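Local structure of glutathione S-transferase, N-terminal domain protein (Pseudomonas putida, 4NAX) at residues Ala110-Tyr113 with Gln114-Trp118; Leu119-Met123 with Gly124-Pro128; Glu176-Ile180 with Ala181-Ile185. The protein binds oxidized glutathione disulfide, one molecule per subunit, and probably acts as a glutathione-dependent transferase. All blocks are in the same frame, centred on the assembly; numbering follows the deposited sequence.

In the fold
Contacts 1 and 2 follow each other along helix 109-137, and contact 3 lies beside them at the start of helix 180-193. Contact 1 is partly buried and rich in polar side chains, many of which reach for the second subunit. Contact 2 is buried and largely apolar; there the helix widens and kinks at a glycine-rich turn against the bound disulfide. Contact 3, also buried for the most part, is a helix cap built from a serine, an aspartate and a water, touched by no other chain. It joins contact 1 through Gln111 and Thr115, and contact 2 where Ala184 and Ile185 pack on Leu119 and Gln122.

Contact 1. Residues Ala110-Tyr113 with Gln114-Trp118; sequences AQRY and QTLQW
Leu116 lays its CD1 methyl over one face of the Arg112 guanidinium, shifted toward the rim, with Leu116 CD1 4.2 Å from Arg112 NH2. The arginine gets there on an extended chain: CG stands opposite the backbone N (chi1 168°) and the run is straight as far as NE. Its charge is then held by Glu99 of the same chain and Glu99 of the second subunit. The same methyl, Leu116 CD1, comes obliquely to 4.4 Å from CD1 of the Tyr113 ring, whose hydroxyl bonds to that Glu99 of the second subunit.

Farther round the helix, Gln111 O is gripped twice. Thr115 OG1 donates to Gln111 O over 2.8 Å, and Thr115 N reaches Gln111 O at 2.9 Å from the other face of the carbonyl. The side chains of Gln111 and Gln114 cross at about a right angle, then part: Gln111 OE1 takes Glu176 N, while Gln114 NE2 goes to Pro86 O of the second subunit. This is side-chain packing on a regular alpha helix with i to i+4 bonds, the opening turns of helix 109-137 in the helical part of a glutathione transferase, at the dimer interface.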
ATOM      1  N   ALA A 110     -10.966 -16.412   4.353  1.00 16.10           N
ATOM      2  CA  ALA A 110     -11.507 -15.597   3.263  1.00 16.01           C
ATOM      3  C   ALA A 110     -11.654 -14.152   3.705  1.00 15.65           C
ATOM      4  O   ALA A 110     -11.296 -13.246   2.952  1.00 15.83           O
ATOM      5  CB  ALA A 110     -12.823 -16.149   2.729  1.00 19.25           C
ATOM      6  N   GLN A 111     -12.155 -13.925   4.922  1.00 15.15           N
ATOM      7  CA  GLN A 111     -12.268 -12.562   5.441  1.00 15.14           C
ATOM      8  C   GLN A 111     -10.927 -11.888   5.695  1.00 13.87           C
ATOM      9  O   GLN A 111     -10.784 -10.680   5.473  1.00 14.14           O
ATOM     10  CB  GLN A 111     -13.124 -12.527   6.696  1.00 14.98           C
ATOM     11  CG  GLN A 111     -14.615 -12.611   6.387  1.00 16.79           C
ATOM     12  CD  GLN A 111     -15.115 -11.324   5.766  1.00 16.48           C
ATOM     13  OE1 GLN A 111     -15.063 -10.277   6.406  1.00 16.63           O
ATOM     14  NE2 GLN A 111     -15.559 -11.380   4.520  1.00 18.96           N
ATOM     15  N   ARG A 112      -9.945 -12.669   6.130  1.00 13.99           N
ATOM     16  CA  ARG A 112      -8.581 -12.163   6.231  1.00 13.11           C
ATOM     17  C   ARG A 112      -8.162 -11.549   4.891  1.00 12.60           C
ATOM     18  O   ARG A 112      -7.685 -10.414   4.827  1.00 12.93           O
ATOM     19  CB  ARG A 112      -7.614 -13.275   6.635  1.00 14.07           C
ATOM     20  CG  ARG A 112      -6.139 -12.929   6.489  1.00 14.17           C
ATOM     21  CD  ARG A 112      -5.248 -14.150   6.796  1.00 14.10           C
ATOM     22  NE  ARG A 112      -3.843 -13.850   6.577  1.00 14.24           N
ATOM     23  CZ  ARG A 112      -3.117 -13.075   7.386  1.00 14.42           C
ATOM     24  NH1 ARG A 112      -3.641 -12.580   8.502  1.00 15.13           N
ATOM     25  NH2 ARG A 112      -1.862 -12.774   7.081  1.00 15.70           N
ATOM     26  N   TYR A 113      -8.329 -12.311   3.815  1.00 13.39           N
ATOM     27  CA  TYR A 113      -7.856 -11.849   2.510  1.00 13.81           C
ATOM     28  C   TYR A 113      -8.682 -10.683   1.976  1.00 12.62           C
ATOM     29  O   TYR A 113      -8.139  -9.751   1.404  1.00 13.26           O
ATOM     30  CB  TYR A 113      -7.745 -13.017   1.509  1.00 13.95           C
ATOM     31  CG  TYR A 113      -6.759 -14.054   2.017  1.00 13.63           C
ATOM     32  CD1 TYR A 113      -5.448 -13.706   2.272  1.00 14.42           C
ATOM     33  CD2 TYR A 113      -7.150 -15.361   2.277  1.00 14.37           C
ATOM     34  CE1 TYR A 113      -4.548 -14.609   2.798  1.00 14.75           C
ATOM     35  CE2 TYR A 113      -6.262 -16.276   2.820  1.00 14.15           C
ATOM     36  CZ  TYR A 113      -4.967 -15.897   3.081  1.00 14.69           C
ATOM     37  OH  TYR A 113      -4.108 -16.816   3.653  1.00 16.60           O
ATOM     38  N   GLN A 114      -9.991 -10.684   2.197  1.00 13.46           N
ATOM     39  CA  GLN A 114     -10.804  -9.531   1.785  1.00 13.36           C
ATOM     40  C   GLN A 114     -10.368  -8.275   2.535  1.00 13.13           C
ATOM     41  O   GLN A 114     -10.336  -7.175   1.964  1.00 13.63           O
ATOM     42  CB  GLN A 114     -12.296  -9.752   2.027  1.00 15.16           C
ATOM     43  CG  GLN A 114     -12.897 -10.944   1.301  1.00 16.36           C
ATOM     44  CD  GLN A 114     -12.658 -10.909  -0.200  1.00 18.54           C
ATOM     45  OE1 GLN A 114     -12.936  -9.904  -0.856  1.00 21.21           O
ATOM     46  NE2 GLN A 114     -12.132 -11.989  -0.736  1.00 20.99           N
ATOM     47  N   THR A 115     -10.008  -8.429   3.809  1.00 13.02           N
ATOM     48  CA  THR A 115      -9.559  -7.291   4.604  1.00 12.73           C
ATOM     49  C   THR A 115      -8.231  -6.745   4.070  1.00 12.74           C
ATOM     50  O   THR A 115      -8.042  -5.521   3.907  1.00 12.60           O
ATOM     51  CB  THR A 115      -9.433  -7.668   6.083  1.00 13.08           C
ATOM     52  OG1 THR A 115     -10.702  -8.146   6.556  1.00 14.54           O
ATOM     53  CG2 THR A 115      -9.042  -6.471   6.894  1.00 13.73           C
ATOM     54  N   LEU A 116      -7.301  -7.650   3.776  1.00 12.09           N
ATOM     55  CA  LEU A 116      -6.008  -7.254   3.236  1.00 12.51           C
ATOM     56  C   LEU A 116      -6.152  -6.583   1.867  1.00 12.28           C
ATOM     57  O   LEU A 116      -5.438  -5.652   1.551  1.00 12.28           O
ATOM     58  CB  LEU A 116      -5.040  -8.434   3.184  1.00 12.52           C
ATOM     59  CG  LEU A 116      -4.654  -9.041   4.520  1.00 13.40           C
ATOM     60  CD1 LEU A 116      -3.753 -10.256   4.339  1.00 16.17           C
ATOM     61  CD2 LEU A 116      -3.963  -8.038   5.428  1.00 14.50           C
ATOM     62  N   GLN A 117      -7.081  -7.070   1.056  1.00 12.16           N
ATOM     63  CA  GLN A 117      -7.420  -6.437  -0.202  1.00 11.94           C
ATOM     64  C   GLN A 117      -7.805  -4.972   0.001  1.00 11.89           C
ATOM     65  O   GLN A 117      -7.276  -4.078  -0.660  1.00 12.20           O
ATOM     66  CB  GLN A 117      -8.567  -7.198  -0.856  1.00 12.61           C
ATOM     67  CG  GLN A 117      -9.249  -6.514  -2.016  1.00 12.79           C
ATOM     68  CD  GLN A 117     -10.457  -7.334  -2.408  1.00 13.07           C
ATOM     69  OE1 GLN A 117     -10.367  -8.267  -3.198  1.00 13.56           O
ATOM     70  NE2 GLN A 117     -11.571  -7.063  -1.757  1.00 15.13           N
ATOM     71  N   TRP A 118      -8.739  -4.712   0.913  1.00 11.84           N
ATOM     72  CA  TRP A 118      -9.156  -3.340   1.120  1.00 12.45           C
ATOM     73  C   TRP A 118      -8.072  -2.467   1.761  1.00 11.42           C
ATOM     74  O   TRP A 118      -7.982  -1.275   1.459  1.00 12.04           O
ATOM     75  CB  TRP A 118     -10.474  -3.293   1.882  1.00 12.33           C
ATOM     76  CG  TRP A 118     -11.633  -3.755   1.031  1.00 13.07           C
ATOM     77  CD1 TRP A 118     -12.396  -4.885   1.217  1.00 13.75           C
ATOM     78  CD2 TRP A 118     -12.141  -3.128  -0.155  1.00 12.95           C
ATOM     79  NE1 TRP A 118     -13.344  -4.979   0.226  1.00 15.39           N
ATOM     80  CE2 TRP A 118     -13.207  -3.914  -0.627  1.00 14.13           C
ATOM     81  CE3 TRP A 118     -11.800  -1.981  -0.862  1.00 13.37           C
ATOM     82  CZ2 TRP A 118     -13.953  -3.550  -1.763  1.00 15.36           C
ATOM     83  CZ3 TRP A 118     -12.532  -1.625  -1.969  1.00 14.18           C
ATOM     84  CH2 TRP A 118     -13.595  -2.412  -2.412  1.00 15.06           C
TER

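Contact 2. Residues Leu119-Met123 with Gly124-Pro128; sequences LMFQM and GGIGP. With GDS (oxidized glutathione disulfide), chain C.
Phe121 and Ile126 meet because of their torsions. The phenylalanine has CG opposite its backbone N (chi1 165°), which swings the ring along the helix toward the next turn, while Ile126 holds CG1 beside its own N (chi1 -62°) and bends CD1 round at chi2. Ring and branch slant across each other, with Phe121 CE2 3.6 Å from Ile126 CG1, and Ile126 CD1 adds a second touch on that same ring carbon, Phe121 CE2. Next to them, CG of Gln122 lies 4.0 Å from CB of Ile126, the two side chains crossing at about a right angle.

The backbone between them is no ordinary alpha helix. Gly124 N still bonds to Met120 O, but Phe121 O takes Gly125 N at 2.9 Å and, weakly, Ile126 N. Gly127 N then reaches back five residues to Gln122 O at 2.9 Å, almost straight in line with the carbonyl, which is the bond of a pi-type turn. Pro128 brings no N-H; instead its CD sits 3.2 Å from Met123 O, and the helix kinks there.

That kink faces the oxidized glutathione disulfide. Met123, folded back at chi2 and chi3, puts CE 3.3 Å from OE8 on the gamma-glutamyl carboxylate of one half, while OE3 of the glycine carboxylate of the other half lies 3.4 Å from Gly127 C and close to the Pro128 ring. Ser90 and Glu89 also bond to this ligand.

Within the fold, Phe121 and Ile126 face Leu160 and Leu164 of helix 148-168, Gln122 packs on helix 180-193, Met123 rests on Ser90 of helix 90-101, and Met120 meets Met120 of the second subunit.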
ATOM      1  N   LEU A 119      -7.233  -3.071   2.596  1.00 11.63           N
ATOM      2  CA  LEU A 119      -6.058  -2.383   3.115  1.00 11.68           C
ATOM      3  C   LEU A 119      -5.105  -1.950   1.996  1.00 11.65           C
ATOM      4  O   LEU A 119      -4.605  -0.828   1.988  1.00 11.98           O
ATOM      5  CB  LEU A 119      -5.345  -3.267   4.143  1.00 12.01           C
ATOM      6  CG  LEU A 119      -4.076  -2.685   4.752  1.00 12.67           C
ATOM      7  CD1 LEU A 119      -4.352  -1.404   5.522  1.00 13.88           C
ATOM      8  CD2 LEU A 119      -3.389  -3.733   5.632  1.00 13.56           C
ATOM      9  N   MET A 120      -4.874  -2.853   1.044  1.00 11.69           N
ATOM     10  CA  MET A 120      -3.998  -2.540  -0.094  1.00 11.80           C
ATOM     11  C   MET A 120      -4.617  -1.466  -1.008  1.00 11.68           C
ATOM     12  O   MET A 120      -3.914  -0.589  -1.504  1.00 12.51           O
ATOM     13  CB  MET A 120      -3.745  -3.810  -0.897  1.00 12.43           C
ATOM     14  CG  MET A 120      -2.862  -4.822  -0.186  1.00 12.44           C
ATOM     15  SD  MET A 120      -1.183  -4.207   0.016  1.00 14.29           S
ATOM     16  CE  MET A 120      -0.509  -5.582   0.953  1.00 15.52           C
ATOM     17  N   PHE A 121      -5.929  -1.519  -1.205  1.00 11.88           N
ATOM     18  CA  PHE A 121      -6.665  -0.504  -1.937  1.00 11.69           C
ATOM     19  C   PHE A 121      -6.427   0.869  -1.283  1.00 11.53           C
ATOM     20  O   PHE A 121      -6.200   1.888  -1.962  1.00 12.08           O
ATOM     21  CB  PHE A 121      -8.151  -0.882  -1.978  1.00 13.02           C
ATOM     22  CG  PHE A 121      -9.086   0.221  -2.396  1.00 12.48           C
ATOM     23  CD1 PHE A 121      -9.361   0.456  -3.727  1.00 13.56           C
ATOM     24  CD2 PHE A 121      -9.712   0.992  -1.443  1.00 14.17           C
ATOM     25  CE1 PHE A 121     -10.257   1.442  -4.099  1.00 14.17           C
ATOM     26  CE2 PHE A 121     -10.600   1.989  -1.811  1.00 14.15           C
ATOM     27  CZ  PHE A 121     -10.862   2.218  -3.145  1.00 14.69           C
ATOM     28  N   GLN A 122      -6.468   0.900   0.048  1.00 11.46           N
ATOM     29  CA  GLN A 122      -6.193   2.128   0.763  1.00 11.60           C
ATOM     30  C   GLN A 122      -4.768   2.602   0.514  1.00 11.42           C
ATOM     31  O   GLN A 122      -4.513   3.776   0.199  1.00 11.80           O
ATOM     32  CB  GLN A 122      -6.459   1.953   2.264  1.00 11.68           C
ATOM     33  CG  GLN A 122      -6.368   3.247   3.057  1.00 11.48           C
ATOM     34  CD  GLN A 122      -4.938   3.692   3.315  1.00 11.83           C
ATOM     35  OE1 GLN A 122      -4.130   2.920   3.815  1.00 12.06           O
ATOM     36  NE2 GLN A 122      -4.627   4.945   3.024  1.00 12.46           N
ATOM     37  N   MET A 123      -3.820   1.684   0.682  1.00 11.22           N
ATOM     38  CA  MET A 123      -2.400   2.041   0.646  1.00 11.99           C
ATOM     39  C   MET A 123      -1.940   2.488  -0.728  1.00 12.13           C
ATOM     40  O   MET A 123      -1.060   3.340  -0.835  1.00 13.04           O
ATOM     41  CB  MET A 123      -1.550   0.881   1.160  1.00 12.38           C
ATOM     42  CG  MET A 123      -1.658   0.677   2.687  1.00 13.07           C
ATOM     43  SD  MET A 123      -0.882   1.942   3.693  1.00 13.54           S
ATOM     44  CE  MET A 123       0.826   1.601   3.366  1.00 14.94           C
ATOM     45  N   GLY A 124      -2.518   1.909  -1.788  1.00 12.48           N
ATOM     46  CA  GLY A 124      -2.152   2.271  -3.154  1.00 12.98           C
ATOM     47  C   GLY A 124      -3.004   3.356  -3.788  1.00 13.96           C
ATOM     48  O   GLY A 124      -2.527   4.115  -4.659  1.00 16.61           O
ATOM     49  N   GLY A 125      -4.248   3.485  -3.327  1.00 12.65           N
ATOM     50  CA  GLY A 125      -5.225   4.371  -3.959  1.00 12.84           C
ATOM     51  C   GLY A 125      -5.595   5.535  -3.067  1.00 12.45           C
ATOM     52  O   GLY A 125      -5.262   6.681  -3.342  1.00 13.25           O
ATOM     53  N   ILE A 126      -6.303   5.238  -1.973  1.00 12.22           N
ATOM     54  CA  ILE A 126      -6.826   6.280  -1.104  1.00 12.77           C
ATOM     55  C   ILE A 126      -5.747   7.231  -0.608  1.00 12.31           C
ATOM     56  O   ILE A 126      -5.856   8.439  -0.762  1.00 12.82           O
ATOM     57  CB  ILE A 126      -7.594   5.657   0.070  1.00 12.21           C
ATOM     58  CG1 ILE A 126      -8.807   4.835  -0.396  1.00 12.92           C
ATOM     59  CG2 ILE A 126      -7.937   6.708   1.111  1.00 12.90           C
ATOM     60  CD1 ILE A 126      -9.935   5.660  -0.962  1.00 14.93           C
ATOM     61  N   GLY A 127      -4.723   6.693   0.046  1.00 12.03           N
ATOM     62  CA  GLY A 127      -3.682   7.572   0.606  1.00 12.19           C
ATOM     63  C   GLY A 127      -2.958   8.384  -0.464  1.00 11.97           C
ATOM     64  O   GLY A 127      -2.879   9.598  -0.384  1.00 13.30           O
ATOM     65  N   PRO A 128      -2.405   7.692  -1.475  1.00 12.38           N
ATOM     66  CA  PRO A 128      -1.600   8.428  -2.455  1.00 13.48           C
ATOM     67  C   PRO A 128      -2.426   9.456  -3.217  1.00 13.59           C
ATOM     68  O   PRO A 128      -1.959  10.567  -3.441  1.00 14.18           O
ATOM     69  CB  PRO A 128      -1.069   7.301  -3.365  1.00 14.23           C
ATOM     70  CG  PRO A 128      -0.920   6.129  -2.435  1.00 13.70           C
ATOM     71  CD  PRO A 128      -2.157   6.232  -1.550  1.00 12.52           C
TER
HETATM   72  N1  GDS C 301       6.516  14.929   0.952  1.00 38.86           N
HETATM   73  CA1 GDS C 301       5.065  15.067   1.054  1.00 28.34           C
HETATM   74  C1  GDS C 301       4.511  15.847  -0.117  1.00 35.38           C
HETATM   75  OE1 GDS C 301       3.299  15.696  -0.398  1.00 27.52           O
HETATM   76  OE2 GDS C 301       5.249  16.616  -0.773  1.00 42.97           O
HETATM   77  CB1 GDS C 301       4.716  15.781   2.365  1.00 24.99           C
HETATM   78  CG1 GDS C 301       3.252  15.632   2.800  1.00 22.04           C
HETATM   79  CD1 GDS C 301       2.922  14.204   3.152  1.00 19.51           C
HETATM   80  O1  GDS C 301       3.786  13.445   3.552  1.00 22.36           O
HETATM   81  N2  GDS C 301       1.654  13.852   2.977  1.00 15.87           N
HETATM   82  CA2 GDS C 301       1.141  12.544   3.331  1.00 15.89           C
HETATM   83  C2  GDS C 301       0.648  11.807   2.115  1.00 14.48           C
HETATM   84  O2  GDS C 301       0.054  12.394   1.218  1.00 16.11           O
HETATM   85  CB2 GDS C 301      -0.010  12.688   4.329  1.00 15.26           C
HETATM   86  SG2 GDS C 301       0.463  13.278   5.949  1.00 19.30           S
HETATM   87  N3  GDS C 301       0.848  10.491   2.095  1.00 13.82           N
HETATM   88  CA3 GDS C 301       0.436   9.659   0.977  1.00 14.13           C
HETATM   89  C3  GDS C 301       0.044   8.248   1.359  1.00 13.63           C
HETATM   90  OE3 GDS C 301       0.135   7.387   0.459  1.00 14.80           O
HETATM   91  OE4 GDS C 301      -0.402   8.057   2.496  1.00 14.53           O
HETATM   92  N4  GDS C 301       5.954  12.771   5.542  1.00 15.43           N
HETATM   93  CA4 GDS C 301       7.261  13.313   5.840  1.00 17.64           C
HETATM   94  C4  GDS C 301       8.021  13.752   4.618  1.00 21.68           C
HETATM   95  OE5 GDS C 301       9.163  14.278   4.768  1.00 23.92           O
HETATM   96  OE6 GDS C 301       7.463  13.619   3.499  1.00 24.15           O
HETATM   97  C5  GDS C 301       5.453  11.773   6.259  1.00 13.72           C
HETATM   98  O5  GDS C 301       6.087  11.251   7.170  1.00 14.52           O
HETATM   99  CA5 GDS C 301       4.044  11.327   5.935  1.00 14.27           C
HETATM  100  N5  GDS C 301       3.960   9.870   5.969  1.00 12.84           N
HETATM  101  CB5 GDS C 301       3.099  11.945   6.966  1.00 14.56           C
HETATM  102  SG5 GDS C 301       1.380  11.458   6.804  1.00 17.20           S
HETATM  103  CA6 GDS C 301       3.339   5.380   4.076  1.00 12.88           C
HETATM  104  C6  GDS C 301       2.566   4.853   5.247  1.00 12.52           C
HETATM  105  OE7 GDS C 301       3.124   4.850   6.371  1.00 12.66           O
HETATM  106  OE8 GDS C 301       1.403   4.436   5.034  1.00 13.72           O
HETATM  107  N6  GDS C 301       2.936   4.655   2.854  1.00 13.15           N
HETATM  108  CB6 GDS C 301       3.091   6.881   3.914  1.00 13.09           C
HETATM  109  CG6 GDS C 301       3.624   7.671   5.113  1.00 13.06           C
HETATM  110  CD6 GDS C 301       3.562   9.161   4.909  1.00 12.80           C
HETATM  111  O6  GDS C 301       3.140   9.663   3.861  1.00 13.97           O

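Contact 3. Residues Glu176-Ile180 with Ala181-Ile185; sequences EEYSI and ADIAI
Ser179 and Asp182 clasp each other at the start of helix 180-193 and make a capping box. Among the hydrogen bonds, Ser179 N donates to Asp182 OD2 over 2.9 Å, and OD2 receives it on its anti lone pair, away from OD1. In return the serine hydroxyl caps the first turn: at chi1 76° OG lies between the backbone N and the carbonyl carbon, and from there Ser179 OG accepts from Ala181 N at 3.0 Å. Ser179 O takes Ile183 N in its carbonyl plane at 3.2 Å and Asp182 N only weakly, after which Ala184 N to Ile180 O sets up the regular helix.

A water ties the cap to the loop before it. It donates to Asp182 OD2 over 2.6 Å and to Glu177 O, and accepts from Ser179 OG. OD2 therefore has two donors, the water and Ser179 N, while OD1 of the same carboxylate bonds to Met174 N; this many donors would probably favour the charged form.

Apolar packing comes from Tyr178 and Ile183, whose side chains cross at about a right angle. Tyr178 CZ is 3.8 Å from Ile183 CG1, joining the residue before the cap to the fourth of the helix, as in a hydrophobic staple. The tyrosine ring and the Asp182 carboxylate are nearly parallel, 6° between planes, with Tyr178 CD1 3.6 Å from Asp182 OD2. The phenol oxygen bonds to Glu40.

A Ser/Thr-X-X-Asp capping box with its staple is a well-known feature of this helix in glutathione transferases. Here Ile180 and Ile183 press on helices 31-41 and 90-101, and Ser179 and Ala184 abut helix 109-137.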
ATOM      1  N   GLU A 176     -16.658  -7.973   7.067  1.00 16.71           N
ATOM      2  CA  GLU A 176     -17.812  -8.361   7.884  1.00 17.48           C
ATOM      3  C   GLU A 176     -17.757  -7.844   9.310  1.00 17.86           C
ATOM      4  O   GLU A 176     -18.805  -7.610   9.924  1.00 21.06           O
ATOM      5  CB  GLU A 176     -18.021  -9.881   7.847  1.00 18.94           C
ATOM      6  CG  GLU A 176     -18.501 -10.339   6.465  1.00 22.46           C
ATOM      7  CD  GLU A 176     -18.582 -11.841   6.261  1.00 28.37           C
ATOM      8  OE1 GLU A 176     -18.078 -12.602   7.109  1.00 29.52           O
ATOM      9  OE2 GLU A 176     -19.141 -12.265   5.221  1.00 33.87           O
ATOM     10  N   GLU A 177     -16.544  -7.662   9.823  1.00 17.08           N
ATOM     11  CA  GLU A 177     -16.331  -7.006  11.108  0.50 16.51           C
ATOM     12  C   GLU A 177     -15.443  -5.783  10.921  1.00 15.66           C
ATOM     13  O   GLU A 177     -14.598  -5.743  10.014  1.00 15.64           O
ATOM     14  CB  GLU A 177     -15.663  -7.952  12.114  0.50 20.06           C
ATOM     15  CG  GLU A 177     -16.529  -9.112  12.581  0.50 20.98           C
ATOM     16  CD  GLU A 177     -16.590 -10.243  11.570  0.50 34.27           C
ATOM     17  OE1 GLU A 177     -17.710 -10.695  11.264  0.50 28.06           O
ATOM     18  OE2 GLU A 177     -15.526 -10.669  11.073  0.50 60.48           O
ATOM     19  N   TYR A 178     -15.631  -4.789  11.787  1.00 15.69           N
ATOM     20  CA  TYR A 178     -14.725  -3.654  11.888  1.00 15.39           C
ATOM     21  C   TYR A 178     -13.291  -4.162  11.883  1.00 14.00           C
ATOM     22  O   TYR A 178     -12.960  -5.143  12.552  1.00 14.79           O
ATOM     23  CB  TYR A 178     -15.018  -2.890  13.175  1.00 15.69           C
ATOM     24  CG  TYR A 178     -14.129  -1.689  13.466  1.00 15.24           C
ATOM     25  CD1 TYR A 178     -14.085  -0.607  12.609  1.00 15.77           C
ATOM     26  CD2 TYR A 178     -13.379  -1.631  14.635  1.00 16.02           C
ATOM     27  CE1 TYR A 178     -13.323   0.515  12.903  1.00 15.43           C
ATOM     28  CE2 TYR A 178     -12.615  -0.528  14.942  1.00 15.31           C
ATOM     29  CZ  TYR A 178     -12.579   0.552  14.073  1.00 15.13           C
ATOM     30  OH  TYR A 178     -11.840   1.682  14.372  1.00 15.56           O
ATOM     31  N   SER A 179     -12.429  -3.518  11.106  1.00 14.04           N
ATOM     32  CA  SER A 179     -11.093  -4.065  10.883  1.00 12.77           C
ATOM     33  C   SER A 179     -10.074  -2.984  10.603  1.00 12.36           C
ATOM     34  O   SER A 179     -10.393  -1.791  10.460  1.00 12.96           O
ATOM     35  CB  SER A 179     -11.118  -5.002   9.672  1.00 14.06           C
ATOM     36  OG  SER A 179     -11.153  -4.267   8.444  1.00 13.89           O
ATOM     37  N   ILE A 180      -8.825  -3.435  10.481  1.00 12.39           N
ATOM     38  CA  ILE A 180      -7.744  -2.561  10.054  1.00 12.43           C
ATOM     39  C   ILE A 180      -7.998  -1.876   8.710  1.00 11.92           C
ATOM     40  O   ILE A 180      -7.400  -0.821   8.450  1.00 12.87           O
ATOM     41  CB  ILE A 180      -6.375  -3.285  10.042  1.00 11.89           C
ATOM     42  CG1 ILE A 180      -6.348  -4.500   9.111  1.00 12.90           C
ATOM     43  CG2 ILE A 180      -5.973  -3.628  11.467  1.00 13.85           C
ATOM     44  CD1 ILE A 180      -4.979  -5.165   9.038  1.00 13.78           C
ATOM     45  N   ALA A 181      -8.831  -2.450   7.834  1.00 11.94           N
ATOM     46  CA  ALA A 181      -9.154  -1.745   6.581  1.00 12.29           C
ATOM     47  C   ALA A 181      -9.915  -0.445   6.866  1.00 12.34           C
ATOM     48  O   ALA A 181      -9.681   0.573   6.207  1.00 12.97           O
ATOM     49  CB  ALA A 181      -9.949  -2.631   5.629  1.00 13.42           C
ATOM     50  N   ASP A 182     -10.858  -0.476   7.804  1.00 12.40           N
ATOM     51  CA  ASP A 182     -11.585   0.740   8.181  1.00 12.69           C
ATOM     52  C   ASP A 182     -10.654   1.765   8.807  1.00 11.89           C
ATOM     53  O   ASP A 182     -10.721   2.957   8.507  1.00 12.56           O
ATOM     54  CB  ASP A 182     -12.727   0.426   9.126  1.00 13.53           C
ATOM     55  CG  ASP A 182     -13.620  -0.667   8.589  1.00 14.03           C
ATOM     56  OD1 ASP A 182     -14.268  -0.453   7.548  1.00 15.05           O
ATOM     57  OD2 ASP A 182     -13.658  -1.747   9.191  1.00 14.74           O
ATOM     58  N   ILE A 183      -9.791   1.279   9.691  1.00 12.27           N
ATOM     59  CA  ILE A 183      -8.844   2.150  10.376  1.00 12.26           C
ATOM     60  C   ILE A 183      -7.891   2.816   9.373  1.00 11.76           C
ATOM     61  O   ILE A 183      -7.505   3.976   9.542  1.00 12.35           O
ATOM     62  CB  ILE A 183      -8.101   1.372  11.479  1.00 12.59           C
ATOM     63  CG1 ILE A 183      -9.111   0.988  12.577  1.00 13.45           C
ATOM     64  CG2 ILE A 183      -6.952   2.190  12.059  1.00 13.58           C
ATOM     65  CD1 ILE A 183      -8.572  -0.005  13.582  1.00 15.58           C
ATOM     66  N   ALA A 184      -7.535   2.109   8.309  1.00 11.81           N
ATOM     67  CA  ALA A 184      -6.663   2.688   7.293  1.00 11.77           C
ATOM     68  C   ALA A 184      -7.379   3.734   6.431  1.00 11.69           C
ATOM     69  O   ALA A 184      -6.779   4.728   6.041  1.00 11.89           O
ATOM     70  CB  ALA A 184      -6.112   1.589   6.390  1.00 12.17           C
ATOM     71  N   ILE A 185      -8.648   3.488   6.108  1.00 12.17           N
ATOM     72  CA  ILE A 185      -9.366   4.305   5.138  1.00 11.58           C
ATOM     73  C   ILE A 185      -9.988   5.578   5.717  1.00 11.52           C
ATOM     74  O   ILE A 185      -9.831   6.665   5.162  1.00 12.00           O
ATOM     75  CB  ILE A 185     -10.458   3.448   4.455  1.00 12.12           C
ATOM     76  CG1 ILE A 185      -9.816   2.418   3.526  1.00 12.01           C
ATOM     77  CG2 ILE A 185     -11.470   4.312   3.726  1.00 13.30           C
ATOM     78  CD1 ILE A 185     -10.741   1.310   3.087  1.00 13.13           C
TER
HETATM   79  O   HOH W   1     -13.814  -4.068   8.033  1.00 15.07           O